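Antibiotic biosynthesis monooxygenase (Rhodospirillum rubrum, PDB 4HL9) probably acts as a monooxygenase of the ABM family and forms a dimer of small alpha-beta subunits. Local coordinates at residues M23-Q29 against T109-A115; V40-Y44 against H71-I75; L43-L47 against R95-I100. One frame throughout, in Å; residues are numbered along the deposited sequence.

Contact 1 (M23-Q29 against T109-A115)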
HETATM    1  N   MSE A  23       6.475 -13.012   6.776  1.00 30.37           N
HETATM    2  CA  MSE A  23       5.223 -12.256   7.115  1.00 29.84           C
HETATM    3  C   MSE A  23       4.316 -11.963   5.913  1.00 27.45           C
HETATM    4  O   MSE A  23       4.720 -12.063   4.760  1.00 27.19           O
HETATM    5  CB  MSE A  23       5.543 -10.968   7.889  1.00 31.49           C
HETATM    6  CG  MSE A  23       6.450  -9.983   7.175  1.00 39.28           C
HETATM    7 SE   MSE A  23       5.585  -8.860   5.792  1.00 59.05          SE
HETATM    8  CE  MSE A  23       7.210  -7.879   5.255  1.00 53.37           C
ATOM      9  N   LEU A  24       3.073 -11.600   6.204  1.00 24.62           N
ATOM     10  CA  LEU A  24       2.112 -11.301   5.172  1.00 21.26           C
ATOM     11  C   LEU A  24       1.861  -9.800   5.245  1.00 19.87           C
ATOM     12  O   LEU A  24       1.538  -9.292   6.316  1.00 19.50           O
ATOM     13  CB  LEU A  24       0.818 -12.044   5.471  1.00 21.17           C
ATOM     14  CG  LEU A  24      -0.364 -11.879   4.531  1.00 20.23           C
ATOM     15  CD1 LEU A  24      -0.000 -12.363   3.149  1.00 18.28           C
ATOM     16  CD2 LEU A  24      -1.582 -12.613   5.096  1.00 19.84           C
ATOM     17  N   LYS A  25       2.008  -9.122   4.113  1.00 18.49           N
ATOM     18  CA  LYS A  25       1.724  -7.677   4.027  1.00 18.19           C
ATOM     19  C   LYS A  25       0.405  -7.517   3.292  1.00 17.20           C
ATOM     20  O   LYS A  25       0.176  -8.208   2.319  1.00 17.33           O
ATOM     21  CB  LYS A  25       2.847  -6.976   3.257  1.00 17.41           C
ATOM     22  CG  LYS A  25       2.972  -5.448   3.510  1.00 18.85           C
ATOM     23  CD  LYS A  25       3.553  -5.162   4.920  1.00 18.44           C
ATOM     24  CE  LYS A  25       3.740  -3.657   5.086  1.00 22.29           C
ATOM     25  NZ  LYS A  25       4.551  -3.353   6.282  1.00 24.79           N
ATOM     26  N   VAL A  26      -0.457  -6.609   3.752  1.00 16.68           N
ATOM     27  CA  VAL A  26      -1.746  -6.385   3.101  1.00 16.86           C
ATOM     28  C   VAL A  26      -1.931  -4.892   2.851  1.00 16.06           C
ATOM     29  O   VAL A  26      -1.608  -4.106   3.700  1.00 16.05           O
ATOM     30  CB  VAL A  26      -2.917  -6.869   3.988  1.00 16.71           C
ATOM     31  CG1 VAL A  26      -4.272  -6.572   3.346  1.00 16.29           C
ATOM     32  CG2 VAL A  26      -2.775  -8.364   4.309  1.00 19.56           C
ATOM     33  N   ILE A  27      -2.400  -4.540   1.660  1.00 16.06           N
ATOM     34  CA  ILE A  27      -2.984  -3.217   1.428  1.00 15.85           C
ATOM     35  C   ILE A  27      -4.458  -3.406   1.062  1.00 15.82           C
ATOM     36  O   ILE A  27      -4.786  -4.231   0.214  1.00 16.22           O
ATOM     37  CB  ILE A  27      -2.243  -2.465   0.317  1.00 15.39           C
ATOM     38  CG1 ILE A  27      -0.809  -2.183   0.765  1.00 17.05           C
ATOM     39  CG2 ILE A  27      -2.987  -1.117  -0.038  1.00 17.43           C
ATOM     40  CD1 ILE A  27       0.098  -1.757  -0.400  1.00 22.06           C
ATOM     41  N   ALA A  28      -5.312  -2.632   1.721  1.00 16.06           N
ATOM     42  CA  ALA A  28      -6.754  -2.597   1.504  1.00 15.93           C
ATOM     43  C   ALA A  28      -7.130  -1.149   1.273  1.00 16.60           C
ATOM     44  O   ALA A  28      -6.611  -0.248   1.968  1.00 17.43           O
ATOM     45  CB  ALA A  28      -7.465  -3.109   2.722  1.00 16.43           C
ATOM     46  N   GLN A  29      -8.009  -0.934   0.297  1.00 15.68           N
ATOM     47  CA  GLN A  29      -8.460   0.383  -0.109  1.00 16.81           C
ATOM     48  C   GLN A  29      -9.972   0.435  -0.107  1.00 16.80           C
ATOM     49  O   GLN A  29     -10.645  -0.455  -0.681  1.00 16.03           O
ATOM     50  CB  GLN A  29      -7.973   0.700  -1.517  1.00 17.10           C
ATOM     51  CG  GLN A  29      -6.460   0.605  -1.690  1.00 20.81           C
ATOM     52  CD  GLN A  29      -6.031   1.036  -3.061  1.00 24.80           C
ATOM     53  OE1 GLN A  29      -6.368   2.136  -3.500  1.00 25.06           O
ATOM     54  NE2 GLN A  29      -5.271   0.175  -3.753  1.00 26.83           N
ATOM     55  N   THR A 109     -10.769  -2.822  -2.508  1.00 23.60           N
ATOM     56  CA  THR A 109      -9.827  -3.826  -2.968  1.00 23.15           C
ATOM     57  C   THR A 109      -8.906  -4.265  -1.827  1.00 22.23           C
ATOM     58  O   THR A 109      -8.623  -3.496  -0.903  1.00 20.82           O
ATOM     59  CB  THR A 109      -8.961  -3.323  -4.141  1.00 23.62           C
ATOM     60  OG1 THR A 109      -8.164  -2.230  -3.680  1.00 24.26           O
ATOM     61  CG2 THR A 109      -9.833  -2.869  -5.358  1.00 24.05           C
ATOM     62  N   VAL A 110      -8.418  -5.501  -1.911  1.00 21.35           N
ATOM     63  CA  VAL A 110      -7.476  -6.010  -0.914  1.00 21.39           C
ATOM     64  C   VAL A 110      -6.364  -6.718  -1.680  1.00 21.01           C
ATOM     65  O   VAL A 110      -6.658  -7.512  -2.592  1.00 21.56           O
ATOM     66  CB  VAL A 110      -8.140  -6.975   0.118  1.00 21.32           C
ATOM     67  CG1 VAL A 110      -7.117  -7.511   1.074  1.00 21.55           C
ATOM     68  CG2 VAL A 110      -9.213  -6.278   0.932  1.00 22.46           C
ATOM     69  N   VAL A 111      -5.099  -6.413  -1.354  1.00 19.23           N
ATOM     70  CA  VAL A 111      -3.956  -7.138  -1.960  1.00 18.37           C
ATOM     71  C   VAL A 111      -3.159  -7.824  -0.852  1.00 17.18           C
ATOM     72  O   VAL A 111      -2.747  -7.186   0.116  1.00 16.78           O
ATOM     73  CB  VAL A 111      -3.005  -6.229  -2.829  1.00 18.14           C
ATOM     74  CG1 VAL A 111      -2.055  -7.069  -3.693  1.00 17.15           C
ATOM     75  CG2 VAL A 111      -3.789  -5.266  -3.719  1.00 21.35           C
ATOM     76  N   LEU A 112      -2.980  -9.136  -0.975  1.00 16.09           N
ATOM     77  CA  LEU A 112      -2.122  -9.914  -0.082  1.00 16.09           C
ATOM     78  C   LEU A 112      -0.719 -10.100  -0.707  1.00 15.73           C
ATOM     79  O   LEU A 112      -0.598 -10.432  -1.873  1.00 16.26           O
ATOM     80  CB  LEU A 112      -2.779 -11.278   0.266  1.00 16.94           C
ATOM     81  CG  LEU A 112      -3.726 -11.342   1.489  1.00 17.68           C
ATOM     82  CD1 LEU A 112      -4.892 -10.376   1.331  1.00 19.23           C
ATOM     83  CD2 LEU A 112      -4.270 -12.778   1.751  1.00 22.25           C
HETATM   84  N   MSE A 113       0.346  -9.895   0.064  1.00 15.88           N
HETATM   85  CA  MSE A 113       1.676  -9.823  -0.538  1.00 16.81           C
HETATM   86  C   MSE A 113       2.775 -10.448   0.283  1.00 17.63           C
HETATM   87  O   MSE A 113       2.665 -10.554   1.510  1.00 18.13           O
HETATM   88  CB  MSE A 113       2.062  -8.346  -0.819  1.00 17.34           C
HETATM   89  CG  MSE A 113       0.973  -7.596  -1.513  1.00 17.89           C
HETATM   90 SE   MSE A 113       1.287  -5.652  -1.728  1.00 29.18          SE
HETATM   91  CE  MSE A 113       1.916  -5.151   0.015  1.00 22.48           C
ATOM     92  N   ASP A 114       3.839 -10.842  -0.428  1.00 18.39           N
ATOM     93  CA  ASP A 114       5.112 -11.277   0.127  1.00 20.08           C
ATOM     94  C   ASP A 114       6.158 -10.207  -0.113  1.00 20.94           C
ATOM     95  O   ASP A 114       6.127  -9.516  -1.147  1.00 19.20           O
ATOM     96  CB  ASP A 114       5.594 -12.531  -0.628  1.00 20.63           C
ATOM     97  CG  ASP A 114       4.586 -13.654  -0.582  1.00 23.77           C
ATOM     98  OD1 ASP A 114       3.880 -13.745   0.437  1.00 26.65           O
ATOM     99  OD2 ASP A 114       4.470 -14.422  -1.561  1.00 25.41           O
ATOM    100  N   ALA A 115       7.112 -10.093   0.813  1.00 22.10           N
ATOM    101  CA  ALA A 115       8.285  -9.255   0.570  1.00 23.97           C
ATOM    102  C   ALA A 115       9.028  -9.755  -0.679  1.00 24.77           C
ATOM    103  O   ALA A 115       9.063 -10.963  -0.944  1.00 23.83           O
ATOM    104  CB  ALA A 115       9.212  -9.251   1.792  1.00 24.53           C
TER
HETATM  105  O   HOH W   1      -5.534  -2.566  -2.425  1.00 29.45           O
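Lys25 and Met113, a selenomethionine here, face each other in a hydrogen-bonded pair of two antiparallel strands, inside the ferredoxin-like sheet of the ABM family. Pairs of this kind alternate with non-hydrogen-bonded ones along the register from Lys25–Met113 to Gln29–Thr109, and six N-H···O=C bonds join the backbones. Val111 N to Ile27 O is the shortest, at 2.7 Å and nearly straight (168°).

The Met113 side chain leans across the neighbouring strand. Met113 CB lies 3.7 Å from Lys25 O, and CG passes near the same oxygen. The selenium follows, and a bend at chi3 (-45°) turns the methyl back over the partner strand. There Met113 CE meets Lys25 CG at 3.7 Å and Ile27 CD1 at 3.9 Å. A long, flexible, apolar chain suits this place, because it can fill the ground between an aliphatic lysine stem and an isoleucine tip. The same face of the sheet, with Lys25 and Ile27, packs on Phe63 and Val73 of the second subunit, and Met113 to Ala115 pair with a strand of that chain, extending the sheet across the dimer.

The other face carries Val26, Ala28, Val110 and Leu112. Short or branched residues pack closely there: Val26 CG1 lies 3.8 Å from Val110 CG1, and Leu112 joins Leu24 against Leu84 of helix 81-86.

At the Gln29 end, the amide oxygen of the side chain bonds His71 NE2, leaving its nitrogen to turn toward the paired strand. One water accepts from Gln29 NE2 (3.1 Å), donates to Ile27 O (3.2 Å) and sits 2.9 Å from Thr109 OG1.

Contact 2 (V40-Y44 against H71-I75)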
ATOM      1  N   VAL A  40     -17.883   7.967   8.826  1.00 21.08           N
ATOM      2  CA  VAL A  40     -17.011   6.771   8.873  1.00 20.13           C
ATOM      3  C   VAL A  40     -15.696   6.966   9.631  1.00 19.82           C
ATOM      4  O   VAL A  40     -15.130   6.005  10.146  1.00 19.72           O
ATOM      5  CB  VAL A  40     -16.735   6.168   7.493  1.00 19.55           C
ATOM      6  CG1 VAL A  40     -18.029   5.688   6.825  1.00 19.40           C
ATOM      7  CG2 VAL A  40     -15.914   7.145   6.618  1.00 19.50           C
ATOM      8  N   LEU A  41     -15.219   8.206   9.710  1.00 18.77           N
ATOM      9  CA  LEU A  41     -13.999   8.499  10.433  1.00 19.17           C
ATOM     10  C   LEU A  41     -13.943   7.882  11.849  1.00 19.32           C
ATOM     11  O   LEU A  41     -12.983   7.177  12.138  1.00 18.71           O
ATOM     12  CB  LEU A  41     -13.655   9.999  10.401  1.00 19.50           C
ATOM     13  CG  LEU A  41     -13.024  10.446   9.063  1.00 19.73           C
ATOM     14  CD1 LEU A  41     -12.983  11.998   8.929  1.00 23.35           C
ATOM     15  CD2 LEU A  41     -11.604   9.867   8.926  1.00 22.07           C
ATOM     16  N   PRO A  42     -14.977   8.106  12.707  1.00 19.62           N
ATOM     17  CA  PRO A  42     -14.951   7.514  14.058  1.00 19.11           C
ATOM     18  C   PRO A  42     -14.904   5.982  14.047  1.00 19.16           C
ATOM     19  O   PRO A  42     -14.330   5.385  14.953  1.00 19.48           O
ATOM     20  CB  PRO A  42     -16.280   7.978  14.682  1.00 19.83           C
ATOM     21  CG  PRO A  42     -16.675   9.191  13.879  1.00 20.60           C
ATOM     22  CD  PRO A  42     -16.215   8.891  12.489  1.00 19.67           C
ATOM     23  N   LEU A  43     -15.548   5.380  13.051  1.00 18.14           N
ATOM     24  CA  LEU A  43     -15.571   3.935  12.842  1.00 19.16           C
ATOM     25  C   LEU A  43     -14.156   3.433  12.502  1.00 19.47           C
ATOM     26  O   LEU A  43     -13.662   2.484  13.113  1.00 18.41           O
ATOM     27  CB  LEU A  43     -16.538   3.605  11.701  1.00 18.58           C
ATOM     28  CG  LEU A  43     -18.049   3.493  11.943  1.00 21.73           C
ATOM     29  CD1 LEU A  43     -18.542   4.286  13.130  1.00 23.73           C
ATOM     30  CD2 LEU A  43     -18.892   3.726  10.683  1.00 21.40           C
ATOM     31  N   TYR A  44     -13.505   4.110  11.553  1.00 18.62           N
ATOM     32  CA  TYR A  44     -12.113   3.816  11.205  1.00 18.95           C
ATOM     33  C   TYR A  44     -11.182   3.954  12.425  1.00 19.96           C
ATOM     34  O   TYR A  44     -10.306   3.112  12.625  1.00 19.74           O
ATOM     35  CB  TYR A  44     -11.635   4.740  10.075  1.00 17.32           C
ATOM     36  CG  TYR A  44     -11.998   4.321   8.658  1.00 17.73           C
ATOM     37  CD1 TYR A  44     -11.581   3.110   8.128  1.00 15.62           C
ATOM     38  CD2 TYR A  44     -12.706   5.190   7.819  1.00 17.62           C
ATOM     39  CE1 TYR A  44     -11.895   2.756   6.805  1.00 18.81           C
ATOM     40  CE2 TYR A  44     -13.026   4.846   6.526  1.00 18.47           C
ATOM     41  CZ  TYR A  44     -12.618   3.648   6.015  1.00 16.79           C
ATOM     42  OH  TYR A  44     -12.952   3.334   4.734  1.00 16.62           O
ATOM     43  N   HIS A  71     -10.815   8.353   0.085  1.00 16.09           N
ATOM     44  CA  HIS A  71     -10.104   7.150  -0.401  1.00 15.68           C
ATOM     45  C   HIS A  71      -9.160   6.762   0.734  1.00 15.90           C
ATOM     46  O   HIS A  71      -8.147   7.433   0.965  1.00 15.28           O
ATOM     47  CB  HIS A  71      -9.373   7.409  -1.741  1.00 15.65           C
ATOM     48  CG  HIS A  71      -8.510   6.262  -2.227  1.00 15.63           C
ATOM     49  ND1 HIS A  71      -7.467   6.436  -3.115  1.00 17.61           N
ATOM     50  CD2 HIS A  71      -8.524   4.937  -1.936  1.00 16.23           C
ATOM     51  CE1 HIS A  71      -6.886   5.272  -3.363  1.00 16.09           C
ATOM     52  NE2 HIS A  71      -7.502   4.344  -2.652  1.00 16.16           N
ATOM     53  N   PHE A  72      -9.535   5.720   1.483  1.00 14.44           N
ATOM     54  CA  PHE A  72      -8.758   5.321   2.671  1.00 13.93           C
ATOM     55  C   PHE A  72      -7.952   4.098   2.340  1.00 12.93           C
ATOM     56  O   PHE A  72      -8.446   3.228   1.627  1.00 13.59           O
ATOM     57  CB  PHE A  72      -9.676   5.049   3.875  1.00 12.73           C
ATOM     58  CG  PHE A  72     -10.357   6.276   4.381  1.00 15.58           C
ATOM     59  CD1 PHE A  72      -9.705   7.134   5.265  1.00 16.11           C
ATOM     60  CD2 PHE A  72     -11.638   6.604   3.932  1.00 16.71           C
ATOM     61  CE1 PHE A  72     -10.322   8.279   5.714  1.00 21.14           C
ATOM     62  CE2 PHE A  72     -12.263   7.749   4.374  1.00 20.25           C
ATOM     63  CZ  PHE A  72     -11.606   8.588   5.270  1.00 20.79           C
ATOM     64  N   VAL A  73      -6.743   4.018   2.901  1.00 13.56           N
ATOM     65  CA  VAL A  73      -5.824   2.922   2.600  1.00 13.05           C
ATOM     66  C   VAL A  73      -5.253   2.352   3.897  1.00 13.24           C
ATOM     67  O   VAL A  73      -4.682   3.087   4.719  1.00 13.15           O
ATOM     68  CB  VAL A  73      -4.692   3.352   1.642  1.00 12.96           C
ATOM     69  CG1 VAL A  73      -3.696   2.188   1.396  1.00 17.03           C
ATOM     70  CG2 VAL A  73      -5.273   3.845   0.302  1.00 14.14           C
ATOM     71  N   PHE A  74      -5.434   1.049   4.072  1.00 12.57           N
ATOM     72  CA  PHE A  74      -4.865   0.319   5.187  1.00 13.71           C
ATOM     73  C   PHE A  74      -3.555  -0.306   4.730  1.00 13.10           C
ATOM     74  O   PHE A  74      -3.469  -0.827   3.628  1.00 13.44           O
ATOM     75  CB  PHE A  74      -5.813  -0.824   5.613  1.00 14.57           C
ATOM     76  CG  PHE A  74      -7.081  -0.359   6.280  1.00 17.07           C
ATOM     77  CD1 PHE A  74      -7.116  -0.128   7.652  1.00 20.49           C
ATOM     78  CD2 PHE A  74      -8.251  -0.201   5.539  1.00 17.04           C
ATOM     79  CE1 PHE A  74      -8.292   0.287   8.278  1.00 20.56           C
ATOM     80  CE2 PHE A  74      -9.432   0.181   6.158  1.00 19.04           C
ATOM     81  CZ  PHE A  74      -9.453   0.435   7.518  1.00 20.84           C
ATOM     82  N   ILE A  75      -2.518  -0.217   5.564  1.00 13.86           N
ATOM     83  CA  ILE A  75      -1.300  -0.971   5.332  1.00 13.39           C
ATOM     84  C   ILE A  75      -1.121  -1.838   6.560  1.00 14.11           C
ATOM     85  O   ILE A  75      -1.027  -1.322   7.669  1.00 14.40           O
ATOM     86  CB  ILE A  75      -0.055  -0.052   5.153  1.00 14.51           C
ATOM     87  CG1 ILE A  75      -0.155   0.756   3.854  1.00 14.52           C
ATOM     88  CG2 ILE A  75       1.225  -0.908   5.101  1.00 12.08           C
ATOM     89  CD1 ILE A  75       0.951   1.836   3.718  1.00 19.23           C
TER
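The helix segment 40-44 runs over strand 71-75 almost parallel to it, at 3° with the axes 12.0 Å apart, and the wide gap is filled by an aromatic cluster of Tyr44, Phe72 and Phe74 in the helix-to-sheet layer of the ferredoxin-like fold. Tyr44 reaches down from the helix: chi1 of -83° sets CG opposite the carbonyl carbon and directs the ring toward the sheet. Tyr44 CE2 lies over the face of the Phe72 ring, toward the rim, 3.4 Å from Phe72 CD2, and the two rings meet obliquely with planes at 38°. At its edge, the Tyr44 ring meets Phe74 CZ, 3.4 Å from Tyr44 CE1. Flat rings suit this place because they can fill the wide layer while packing closely on one another.

Leu41 CD2 adds to the cluster at 3.8 Å from Phe72 CE1. Val40 CG2 lies near Phe72 CE2 at a looser 4.3 Å. The phenol oxygen of Tyr44, which also lies beside Phe72, is not left without a polar partner in this apolar layer: it bonds Asp30 OD2.

The cluster rests on strand 59-65 through Leu62, which touches all three rings, with strand 24-32 alongside and helix 91-101 meeting Tyr44 through Ile100.

Contact 3 (L43-L47 against R95-I100)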
ATOM      1  N   LEU A  43     -15.548   5.380  13.051  1.00 18.14           N
ATOM      2  CA  LEU A  43     -15.571   3.935  12.842  1.00 19.16           C
ATOM      3  C   LEU A  43     -14.156   3.433  12.502  1.00 19.47           C
ATOM      4  O   LEU A  43     -13.662   2.484  13.113  1.00 18.41           O
ATOM      5  CB  LEU A  43     -16.538   3.605  11.701  1.00 18.58           C
ATOM      6  CG  LEU A  43     -18.049   3.493  11.943  1.00 21.73           C
ATOM      7  CD1 LEU A  43     -18.542   4.286  13.130  1.00 23.73           C
ATOM      8  CD2 LEU A  43     -18.892   3.726  10.683  1.00 21.40           C
ATOM      9  N   TYR A  44     -13.505   4.110  11.553  1.00 18.62           N
ATOM     10  CA  TYR A  44     -12.113   3.816  11.205  1.00 18.95           C
ATOM     11  C   TYR A  44     -11.182   3.954  12.425  1.00 19.96           C
ATOM     12  O   TYR A  44     -10.306   3.112  12.625  1.00 19.74           O
ATOM     13  CB  TYR A  44     -11.635   4.740  10.075  1.00 17.32           C
ATOM     14  CG  TYR A  44     -11.998   4.321   8.658  1.00 17.73           C
ATOM     15  CD1 TYR A  44     -11.581   3.110   8.128  1.00 15.62           C
ATOM     16  CD2 TYR A  44     -12.706   5.190   7.819  1.00 17.62           C
ATOM     17  CE1 TYR A  44     -11.895   2.756   6.805  1.00 18.81           C
ATOM     18  CE2 TYR A  44     -13.026   4.846   6.526  1.00 18.47           C
ATOM     19  CZ  TYR A  44     -12.618   3.648   6.015  1.00 16.79           C
ATOM     20  OH  TYR A  44     -12.952   3.334   4.734  1.00 16.62           O
ATOM     21  N   ARG A  45     -11.364   5.004  13.229  1.00 20.47           N
ATOM     22  CA  ARG A  45     -10.517   5.202  14.411  1.00 22.46           C
ATOM     23  C   ARG A  45     -10.621   4.036  15.420  1.00 22.39           C
ATOM     24  O   ARG A  45      -9.603   3.534  15.919  1.00 21.89           O
ATOM     25  CB  ARG A  45     -10.818   6.540  15.099  1.00 23.33           C
ATOM     26  CG  ARG A  45     -10.497   7.788  14.273  1.00 27.46           C
ATOM     27  CD  ARG A  45     -10.661   9.032  15.139  1.00 35.28           C
ATOM     28  NE  ARG A  45     -11.450  10.085  14.493  1.00 40.96           N
ATOM     29  CZ  ARG A  45     -11.018  10.864  13.500  1.00 42.96           C
ATOM     30  NH1 ARG A  45      -9.795  10.717  12.993  1.00 44.46           N
ATOM     31  NH2 ARG A  45     -11.824  11.791  12.998  1.00 44.88           N
ATOM     32  N   GLU A  46     -11.848   3.587  15.686  1.00 22.34           N
ATOM     33  CA  GLU A  46     -12.061   2.413  16.550  1.00 22.35           C
ATOM     34  C   GLU A  46     -11.499   1.134  15.914  1.00 21.16           C
ATOM     35  O   GLU A  46     -10.876   0.335  16.598  1.00 21.25           O
ATOM     36  CB  GLU A  46     -13.546   2.220  16.906  1.00 22.56           C
ATOM     37  CG  GLU A  46     -13.790   1.069  17.917  1.00 25.05           C
ATOM     38  CD  GLU A  46     -15.266   0.807  18.220  1.00 28.87           C
ATOM     39  OE1 GLU A  46     -16.138   1.595  17.787  1.00 26.56           O
ATOM     40  OE2 GLU A  46     -15.551  -0.201  18.900  1.00 31.48           O
ATOM     41  N   LEU A  47     -11.734   0.935  14.620  1.00 20.77           N
ATOM     42  CA  LEU A  47     -11.180  -0.229  13.908  1.00 19.25           C
ATOM     43  C   LEU A  47      -9.646  -0.304  14.082  1.00 19.22           C
ATOM     44  O   LEU A  47      -9.089  -1.353  14.430  1.00 18.15           O
ATOM     45  CB  LEU A  47     -11.632  -0.233  12.427  1.00 19.63           C
ATOM     46  CG  LEU A  47     -11.207  -1.409  11.546  1.00 18.88           C
ATOM     47  CD1 LEU A  47     -11.699  -2.755  12.137  1.00 21.00           C
ATOM     48  CD2 LEU A  47     -11.625  -1.239  10.066  1.00 18.39           C
ATOM     49  N   ARG A  95     -18.282  -5.980  13.112  1.00 20.89           N
ATOM     50  CA  ARG A  95     -19.212  -4.898  13.416  1.00 21.35           C
ATOM     51  C   ARG A  95     -18.881  -3.650  12.571  1.00 21.56           C
ATOM     52  O   ARG A  95     -19.747  -3.121  11.867  1.00 20.89           O
ATOM     53  CB  ARG A  95     -19.207  -4.594  14.925  1.00 22.20           C
ATOM     54  CG  ARG A  95     -19.970  -3.330  15.346  1.00 24.08           C
ATOM     55  CD  ARG A  95     -20.011  -3.161  16.854  1.00 26.70           C
ATOM     56  NE  ARG A  95     -18.705  -3.315  17.502  1.00 29.15           N
ATOM     57  CZ  ARG A  95     -17.840  -2.327  17.725  1.00 31.01           C
ATOM     58  NH1 ARG A  95     -18.119  -1.085  17.349  1.00 29.93           N
ATOM     59  NH2 ARG A  95     -16.680  -2.588  18.317  1.00 30.97           N
ATOM     60  N   LEU A  96     -17.621  -3.217  12.610  1.00 21.09           N
ATOM     61  CA  LEU A  96     -17.245  -1.919  12.049  1.00 20.02           C
ATOM     62  C   LEU A  96     -17.195  -1.874  10.523  1.00 19.90           C
ATOM     63  O   LEU A  96     -17.636  -0.864   9.929  1.00 19.24           O
ATOM     64  CB  LEU A  96     -15.957  -1.364  12.684  1.00 19.59           C
ATOM     65  CG  LEU A  96     -16.030  -0.991  14.183  1.00 18.78           C
ATOM     66  CD1 LEU A  96     -14.637  -0.889  14.808  1.00 18.08           C
ATOM     67  CD2 LEU A  96     -16.817   0.279  14.423  1.00 19.97           C
ATOM     68  N   VAL A  97     -16.691  -2.945   9.892  1.00 19.57           N
ATOM     69  CA  VAL A  97     -16.428  -2.941   8.451  1.00 19.94           C
ATOM     70  C   VAL A  97     -17.698  -2.843   7.576  1.00 20.68           C
ATOM     71  O   VAL A  97     -17.715  -2.064   6.597  1.00 19.96           O
ATOM     72  CB  VAL A  97     -15.466  -4.080   7.990  1.00 19.93           C
ATOM     73  CG1 VAL A  97     -15.303  -4.079   6.488  1.00 21.32           C
ATOM     74  CG2 VAL A  97     -14.079  -3.914   8.637  1.00 19.92           C
ATOM     75  N   PRO A  98     -18.751  -3.638   7.897  1.00 20.46           N
ATOM     76  CA  PRO A  98     -19.997  -3.437   7.141  1.00 20.10           C
ATOM     77  C   PRO A  98     -20.607  -2.048   7.381  1.00 20.12           C
ATOM     78  O   PRO A  98     -21.160  -1.467   6.444  1.00 19.46           O
ATOM     79  CB  PRO A  98     -20.915  -4.556   7.655  1.00 20.60           C
ATOM     80  CG  PRO A  98     -19.942  -5.628   8.160  1.00 21.02           C
ATOM     81  CD  PRO A  98     -18.823  -4.832   8.769  1.00 20.12           C
ATOM     82  N   LEU A  99     -20.471  -1.498   8.589  1.00 19.62           N
ATOM     83  CA  LEU A  99     -20.971  -0.145   8.848  1.00 20.00           C
ATOM     84  C   LEU A  99     -20.253   0.927   8.011  1.00 20.27           C
ATOM     85  O   LEU A  99     -20.864   1.909   7.593  1.00 20.91           O
ATOM     86  CB  LEU A  99     -20.884   0.210  10.325  1.00 19.80           C
ATOM     87  CG  LEU A  99     -21.749  -0.598  11.309  1.00 20.53           C
ATOM     88  CD1 LEU A  99     -21.382  -0.165  12.711  1.00 18.64           C
ATOM     89  CD2 LEU A  99     -23.241  -0.384  10.984  1.00 19.78           C
ATOM     90  N   ILE A 100     -18.960   0.715   7.782  1.00 19.62           N
ATOM     91  CA  ILE A 100     -18.162   1.517   6.867  1.00 18.97           C
ATOM     92  C   ILE A 100     -18.561   1.294   5.429  1.00 19.19           C
ATOM     93  O   ILE A 100     -18.834   2.257   4.693  1.00 19.51           O
ATOM     94  CB  ILE A 100     -16.648   1.259   7.070  1.00 18.60           C
ATOM     95  CG1 ILE A 100     -16.231   1.836   8.414  1.00 18.05           C
ATOM     96  CG2 ILE A 100     -15.845   1.910   5.929  1.00 17.14           C
ATOM     97  CD1 ILE A 100     -14.929   1.194   9.045  1.00 17.60           C
TER
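Helices 43-47 and 95-100 pack nearly antiparallel, crossing at -154° with axes 9.7 Å apart, and Leu43 and Leu96 bring their CA atoms to 6.1 Å. Leu96 fills the groove of the partner helix: its CD1 comes to 3.4 Å from Leu47 N and also touches the CB atoms of Glu46 and Leu47. A branched leucine tip fits here because its two methyls can reach different neighbours, CD1 toward Leu47 and CD2 toward Leu43 and the Glu46 carboxylate.

Ile100 and Leu43 lie alongside each other, pointing opposite ways, with Ile100 CG1 3.7 Å from Leu43 CB. Beyond that, Ile100 CD1 sits over a face of the Tyr44 ring in a CH-pi contact, 4.2 Å from the centroid. Phe72 lies over the opposite face, so the ring is held between aliphatic and aromatic neighbours. Leu47 CD2 packs against Val97 CG2 at 3.9 Å.

At the margin, Glu46 stretches out, its CG anti to the backbone N (chi1 -175°), and the Arg95 chain, bent at chi3, comes in athwart it. Arg95 NH2 donates to Glu46 OE2 at 2.7 Å from above the carboxylate plane; the oxygen lies at the guanidinium edge.

Apolar chains thus fill the middle of this helix pair, while the charges of Glu46 and Arg95 are paired at its margin, where Arg95 NE also meets Glu91 in a second salt bridge.

Overall arrangement
Contact 1 joins the first and last strands, 24-32 and 104-115, and along the chain it encloses the other two contacts. Contacts 2 and 3 both start from helix 37-52, share Leu43 and Tyr44, and have centres only 8 Å apart; they touch where Phe74 meets Leu47. Contact 2 ties that helix to the sheet, and contact 3 adds helix 91-101 beside it. Contact 1 lies about 16 Å from contact 2, centre to centre, and meets it through adjacent strands, whereas contact 3 is about 19 Å away without touching it. The helices therefore layer on one face of the sheet, whose other face takes part in the dimer.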